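Local coordinates for malonyl CoA-acyl carrier protein transacylase (Synechocystis sp. PCC 6803 substr. Kazusa, PDB 4RR5), which transfers the malonyl group from malonyl-CoA to holo-acyl carrier protein, the reaction that supplies malonyl-ACP for fatty acid biosynthesis, at residues 32-35 with 41-44; 134-139 with 157-162. All blocks are in the same frame, centred on the assembly; numbering follows the deposited sequence.

Contact 1: residues 32-35 with 41-44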
ATOM      1  N   GLN A  32      -8.800  15.542  12.919  1.00 28.02           N
ATOM      2  CA  GLN A  32      -8.271  16.467  13.927  1.00 29.95           C
ATOM      3  C   GLN A  32      -7.117  15.821  14.673  1.00 29.54           C
ATOM      4  O   GLN A  32      -6.105  16.471  14.923  1.00 30.16           O
ATOM      5  CB  GLN A  32      -9.363  16.912  14.907  1.00 31.16           C
ATOM      6  CG  GLN A  32     -10.259  18.020  14.356  1.00 34.76           C
ATOM      7  CD  GLN A  32     -11.566  18.191  15.132  1.00 43.76           C
ATOM      8  OE1 GLN A  32     -11.782  17.565  16.177  1.00 49.25           O
ATOM      9  NE2 GLN A  32     -12.445  19.042  14.617  1.00 41.10           N
ATOM     10  N   GLN A  33      -7.276  14.543  15.015  1.00 27.05           N
ATOM     11  CA  GLN A  33      -6.176  13.743  15.538  1.00 27.33           C
ATOM     12  C   GLN A  33      -4.977  13.742  14.600  1.00 32.80           C
ATOM     13  O   GLN A  33      -3.844  13.920  15.044  1.00 32.92           O
ATOM     14  CB  GLN A  33      -6.605  12.304  15.770  1.00 29.40           C
ATOM     15  CG  GLN A  33      -7.644  12.111  16.824  1.00 31.43           C
ATOM     16  CD  GLN A  33      -7.935  10.642  17.034  1.00 39.17           C
ATOM     17  OE1 GLN A  33      -9.095  10.216  17.029  1.00 36.57           O
ATOM     18  NE2 GLN A  33      -6.874   9.851  17.210  1.00 36.98           N
ATOM     19  N   ALA A  34      -5.216  13.511  13.310  1.00 23.50           N
ATOM     20  CA  ALA A  34      -4.116  13.519  12.359  1.00 24.80           C
ATOM     21  C   ALA A  34      -3.457  14.891  12.323  1.00 28.47           C
ATOM     22  O   ALA A  34      -2.239  14.991  12.190  1.00 30.98           O
ATOM     23  CB  ALA A  34      -4.586  13.121  10.974  1.00 24.57           C
ATOM     24  N   GLU A  35      -4.245  15.948  12.473  1.00 27.95           N
ATOM     25  CA  GLU A  35      -3.685  17.290  12.355  1.00 31.71           C
ATOM     26  C   GLU A  35      -2.748  17.598  13.542  1.00 34.30           C
ATOM     27  O   GLU A  35      -1.671  18.158  13.337  1.00 36.14           O
ATOM     28  CB  GLU A  35      -4.798  18.346  12.233  1.00 27.06           C
ATOM     29  CG  GLU A  35      -4.285  19.732  11.848  1.00 32.27           C
ATOM     30  CD  GLU A  35      -5.391  20.749  11.567  1.00 34.09           C
ATOM     31  OE1 GLU A  35      -6.571  20.474  11.854  1.00 32.55           O
ATOM     32  OE2 GLU A  35      -5.072  21.839  11.053  1.00 37.27           O
ATOM     33  N   SER A  41      -2.987  19.780   8.186  1.00 33.82           N
ATOM     34  CA  SER A  41      -4.287  19.182   7.931  1.00 30.25           C
ATOM     35  C   SER A  41      -4.276  18.234   6.735  1.00 33.08           C
ATOM     36  O   SER A  41      -3.866  18.612   5.629  1.00 27.21           O
ATOM     37  CB  SER A  41      -5.320  20.278   7.708  1.00 26.05           C
ATOM     38  OG  SER A  41      -6.533  19.730   7.231  1.00 33.26           O
ATOM     39  N   VAL A  42      -4.742  17.006   6.951  1.00 25.58           N
ATOM     40  CA  VAL A  42      -4.869  16.059   5.843  1.00 28.57           C
ATOM     41  C   VAL A  42      -5.937  16.527   4.837  1.00 25.55           C
ATOM     42  O   VAL A  42      -5.740  16.418   3.623  1.00 25.42           O
ATOM     43  CB  VAL A  42      -5.189  14.633   6.358  1.00 27.14           C
ATOM     44  CG1 VAL A  42      -5.605  13.701   5.210  1.00 23.75           C
ATOM     45  CG2 VAL A  42      -3.979  14.071   7.094  1.00 22.48           C
ATOM     46  N   VAL A  43      -7.044  17.065   5.336  1.00 21.96           N
ATOM     47  CA  VAL A  43      -8.098  17.592   4.471  1.00 25.88           C
ATOM     48  C   VAL A  43      -7.563  18.667   3.545  1.00 27.13           C
ATOM     49  O   VAL A  43      -7.756  18.603   2.326  1.00 26.06           O
ATOM     50  CB  VAL A  43      -9.266  18.190   5.279  1.00 21.52           C
ATOM     51  CG1 VAL A  43     -10.379  18.610   4.352  1.00 25.09           C
ATOM     52  CG2 VAL A  43      -9.782  17.180   6.246  1.00 24.22           C
ATOM     53  N   GLU A  44      -6.871  19.641   4.128  1.00 25.37           N
ATOM     54  CA  GLU A  44      -6.320  20.743   3.349  1.00 26.00           C
ATOM     55  C   GLU A  44      -5.371  20.231   2.285  1.00 27.31           C
ATOM     56  O   GLU A  44      -5.452  20.631   1.135  1.00 34.75           O
ATOM     57  CB  GLU A  44      -5.606  21.751   4.259  1.00 34.09           C
ATOM     58  CG  GLU A  44      -6.535  22.561   5.205  1.00 39.12           C
ATOM     59  CD  GLU A  44      -7.378  23.621   4.479  1.00 39.34           C
ATOM     60  OE1 GLU A  44      -6.845  24.306   3.582  1.00 39.44           O
ATOM     61  OE2 GLU A  44      -8.576  23.771   4.813  1.00 44.52           O
TER

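Contact 2: residues 134-139 with 157-162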
ATOM      1  N   THR A 134       9.767 -14.113 -19.708  1.00 56.00           N
ATOM      2  CA  THR A 134      11.073 -14.688 -20.013  1.00 51.23           C
ATOM      3  C   THR A 134      12.153 -13.615 -20.186  1.00 55.01           C
ATOM      4  O   THR A 134      13.208 -13.679 -19.553  1.00 57.85           O
ATOM      5  CB  THR A 134      10.998 -15.544 -21.285  1.00 53.91           C
ATOM      6  OG1 THR A 134       9.934 -16.498 -21.149  1.00 57.07           O
ATOM      7  CG2 THR A 134      12.309 -16.270 -21.525  1.00 50.77           C
ATOM      8  N   GLN A 135      11.888 -12.631 -21.039  1.00 55.17           N
ATOM      9  CA  GLN A 135      12.826 -11.532 -21.255  1.00 57.19           C
ATOM     10  C   GLN A 135      13.014 -10.671 -20.017  1.00 58.15           C
ATOM     11  O   GLN A 135      14.016  -9.971 -19.891  1.00 62.73           O
ATOM     12  CB  GLN A 135      12.364 -10.648 -22.409  1.00 54.27           C
ATOM     13  CG  GLN A 135      12.547 -11.277 -23.756  1.00 58.00           C
ATOM     14  CD  GLN A 135      11.856 -10.498 -24.840  1.00 67.23           C
ATOM     15  OE1 GLN A 135      11.622  -9.298 -24.697  1.00 67.48           O
ATOM     16  NE2 GLN A 135      11.513 -11.177 -25.932  1.00 66.02           N
ATOM     17  N   LEU A 136      12.040 -10.695 -19.117  1.00 53.25           N
ATOM     18  CA  LEU A 136      12.184  -9.959 -17.871  1.00 55.60           C
ATOM     19  C   LEU A 136      13.239 -10.627 -16.992  1.00 55.01           C
ATOM     20  O   LEU A 136      14.079  -9.943 -16.402  1.00 47.17           O
ATOM     21  CB  LEU A 136      10.849  -9.856 -17.128  1.00 50.45           C
ATOM     22  CG  LEU A 136      10.950  -9.008 -15.859  1.00 52.27           C
ATOM     23  CD1 LEU A 136      11.468  -7.602 -16.190  1.00 44.20           C
ATOM     24  CD2 LEU A 136       9.625  -8.956 -15.103  1.00 45.33           C
ATOM     25  N   GLN A 137      13.204 -11.960 -16.922  1.00 56.38           N
ATOM     26  CA  GLN A 137      14.142 -12.712 -16.088  1.00 56.66           C
ATOM     27  C   GLN A 137      15.579 -12.597 -16.537  1.00 62.13           C
ATOM     28  O   GLN A 137      16.478 -12.486 -15.709  1.00 64.28           O
ATOM     29  CB  GLN A 137      13.783 -14.177 -16.060  1.00 52.32           C
ATOM     30  CG  GLN A 137      13.004 -14.571 -14.856  1.00 60.27           C
ATOM     31  CD  GLN A 137      11.835 -15.387 -15.271  1.00 71.41           C
ATOM     32  OE1 GLN A 137      11.859 -15.979 -16.346  1.00 78.02           O
ATOM     33  NE2 GLN A 137      10.784 -15.398 -14.465  1.00 67.00           N
ATOM     34  N   GLN A 138      15.802 -12.652 -17.845  1.00 62.28           N
ATOM     35  CA  GLN A 138      17.155 -12.520 -18.369  1.00 62.90           C
ATOM     36  C   GLN A 138      17.711 -11.139 -18.005  1.00 60.50           C
ATOM     37  O   GLN A 138      18.867 -11.020 -17.595  1.00 61.86           O
ATOM     38  CB  GLN A 138      17.184 -12.751 -19.892  1.00 65.31           C
ATOM     39  CG  GLN A 138      16.363 -11.746 -20.691  1.00 72.38           C
ATOM     40  CD  GLN A 138      16.564 -11.842 -22.191  1.00 73.89           C
ATOM     41  OE1 GLN A 138      17.292 -12.707 -22.677  1.00 75.32           O
ATOM     42  NE2 GLN A 138      15.923 -10.937 -22.933  1.00 68.13           N
ATOM     43  N   ALA A 139      16.869 -10.110 -18.118  1.00 62.77           N
ATOM     44  CA  ALA A 139      17.284  -8.731 -17.874  1.00 57.17           C
ATOM     45  C   ALA A 139      17.462  -8.462 -16.383  1.00 56.65           C
ATOM     46  O   ALA A 139      18.076  -7.468 -15.998  1.00 64.76           O
ATOM     47  CB  ALA A 139      16.280  -7.763 -18.467  1.00 50.87           C
ATOM     48  N   VAL A 157       4.244  -5.804 -13.349  1.00 34.21           N
ATOM     49  CA  VAL A 157       5.192  -5.701 -12.256  1.00 33.99           C
ATOM     50  C   VAL A 157       5.724  -4.292 -12.153  1.00 31.53           C
ATOM     51  O   VAL A 157       5.483  -3.458 -13.015  1.00 34.11           O
ATOM     52  CB  VAL A 157       6.394  -6.640 -12.426  1.00 35.32           C
ATOM     53  CG1 VAL A 157       5.937  -8.106 -12.475  1.00 28.63           C
ATOM     54  CG2 VAL A 157       7.215  -6.229 -13.659  1.00 32.70           C
ATOM     55  N   VAL A 158       6.462  -4.046 -11.085  1.00 32.64           N
ATOM     56  CA  VAL A 158       7.224  -2.825 -10.937  1.00 28.72           C
ATOM     57  C   VAL A 158       8.663  -3.185 -10.616  1.00 27.09           C
ATOM     58  O   VAL A 158       8.915  -3.960  -9.704  1.00 29.71           O
ATOM     59  CB  VAL A 158       6.645  -1.941  -9.842  1.00 29.93           C
ATOM     60  CG1 VAL A 158       7.651  -0.882  -9.424  1.00 27.32           C
ATOM     61  CG2 VAL A 158       5.332  -1.319 -10.323  1.00 28.18           C
ATOM     62  N   ILE A 159       9.605  -2.656 -11.384  1.00 29.84           N
ATOM     63  CA  ILE A 159      11.012  -2.870 -11.080  1.00 31.99           C
ATOM     64  C   ILE A 159      11.582  -1.640 -10.383  1.00 31.09           C
ATOM     65  O   ILE A 159      11.010  -0.558 -10.469  1.00 28.57           O
ATOM     66  CB  ILE A 159      11.837  -3.191 -12.339  1.00 33.50           C
ATOM     67  CG1 ILE A 159      11.674  -2.105 -13.397  1.00 32.83           C
ATOM     68  CG2 ILE A 159      11.435  -4.537 -12.909  1.00 30.84           C
ATOM     69  CD1 ILE A 159      12.502  -2.380 -14.616  1.00 44.89           C
ATOM     70  N   SER A 160      12.695  -1.822  -9.681  1.00 28.06           N
ATOM     71  CA  SER A 160      13.253  -0.770  -8.841  1.00 34.44           C
ATOM     72  C   SER A 160      14.771  -0.786  -8.908  1.00 41.55           C
ATOM     73  O   SER A 160      15.377  -1.847  -9.033  1.00 39.14           O
ATOM     74  CB  SER A 160      12.790  -0.941  -7.386  1.00 33.54           C
ATOM     75  OG  SER A 160      13.255   0.103  -6.543  1.00 26.58           O
ATOM     76  N   GLY A 161      15.393   0.386  -8.827  1.00 43.88           N
ATOM     77  CA  GLY A 161      16.841   0.438  -8.802  1.00 44.70           C
ATOM     78  C   GLY A 161      17.444   1.724  -9.323  1.00 45.64           C
ATOM     79  O   GLY A 161      16.819   2.792  -9.267  1.00 43.48           O
ATOM     80  N   THR A 162      18.673   1.616  -9.821  1.00 44.88           N
ATOM     81  CA  THR A 162      19.396   2.774 -10.337  1.00 54.48           C
ATOM     82  C   THR A 162      18.668   3.329 -11.555  1.00 50.88           C
ATOM     83  O   THR A 162      17.979   2.584 -12.263  1.00 42.69           O
ATOM     84  CB  THR A 162      20.861   2.420 -10.706  1.00 47.71           C
ATOM     85  OG1 THR A 162      20.882   1.476 -11.786  1.00 44.89           O
ATOM     86  CG2 THR A 162      21.581   1.830  -9.501  1.00 45.62           C
TER

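Contact 1: residues 32-35 with 41-44
A34 and E35, near the end of helix 25-38, meet V42 and S41 where the chain turns back into the short helix 42-46; the contact is a helix-to-helix corner, with an apolar pair inside and a glutamate-serine van der Waals contact outside, beside helices 56-76 and 103-119, away from the active-site residues. The backbones come nearest at E35 and S41, whose CA atoms lie 4.8 Å apart. On the buried side, the methyl CB of A34 points at the partner segment and meets a single branch of V42, with CG2 4.0 Å from A34 CB. V42 presents that branch because CG2 lies beside its backbone N, while CG1 is anti to it (chi1 168°). The apolar patch goes on into helix 56-76, where V65 touches both A34 and V42, and L107 of helix 103-119 also rests on A34. On the outer side, E35 runs its chain alongside S41. CG is anti to the backbone N (chi1 -169°) and the chain stays extended, which carries CG to 3.9 Å from S41 N and OE2 to 3.7 Å from S41 CB. The carboxylate thus meets carbon, and no hydrogen bond joins the segments. S41 spends its hydroxyl at home: as N-cap of the new helix, its OG accepts from E44 N at 3.1 Å, almost straight at 175°. The contact therefore rests on van der Waals packing, with the exposed carboxylate at its margin and the serine's hydrogen bond serving the helix start rather than the neighbouring helix.

Contact 2: residues 134-139 with 157-162
Helix 133-140 lies over one face of strand 156-161, the backbones nearest at L136 and I159, where the CA atoms stand 9.9 Å apart, so side chains alone bridge the gap. L136 does the bridging from the helix. Its CB points toward the strand, and a chi1 of -176°, which swings CG to the far side from the backbone N, carries the two methyls on to two different residues there. CD2 meets V157, lying 3.9 Å from V157 CG2, and the two side chains run past each other in opposite directions rather than meeting end on. The other branch faces I159 more loosely, with L136 CD1 4.5 Å from I159 CG2. V157 and I159 are two apart on the strand and turn their CB atoms to the same face, toward the helix, so the leucine addresses both from one position. All three residues are buried, and no hydrogen bond crosses the gap.

Neighbouring groups extend this apolar layer. F131 touches both L136 and V157, L128 of strand 124-129 lies against L136, and V166 and I169 of helix 163-171 pack on I159. The side chain of I159 is about 10 Å from that of H188, an active-site residue by similarity. The arrangement is that of a helix packed on a mixed sheet, here on a strand antiparallel to both neighbours. Those neighbours, 124-129 and 146-153, run parallel on either side of 156-161 and are joined through helix 133-140 in a beta-alpha-beta connection, consistent with the small ferredoxin-like subdomain that FabD-type malonyltransferases carry beside their larger alpha/beta hydrolase-like core.

In the fold
Contacts 1 and 2 sit on opposite sides of the chain's centre, with about 38 Å between their centres, and share no helix or strand. Contact 2 is buried throughout and joins a helix to a sheet, whereas contact 1 is only partly buried and joins two helices close in sequence. The difference shows in their chemistry. In contact 2 the backbones stand far apart and aliphatic side chains span the interval; in contact 1 the chain turns back after a few residues, a methyl-to-methyl touch and one extended glutamate span the gap, and charged and hydroxyl-bearing residues appear at the solvent side. Neither contact relies on a hydrogen bond between its segments.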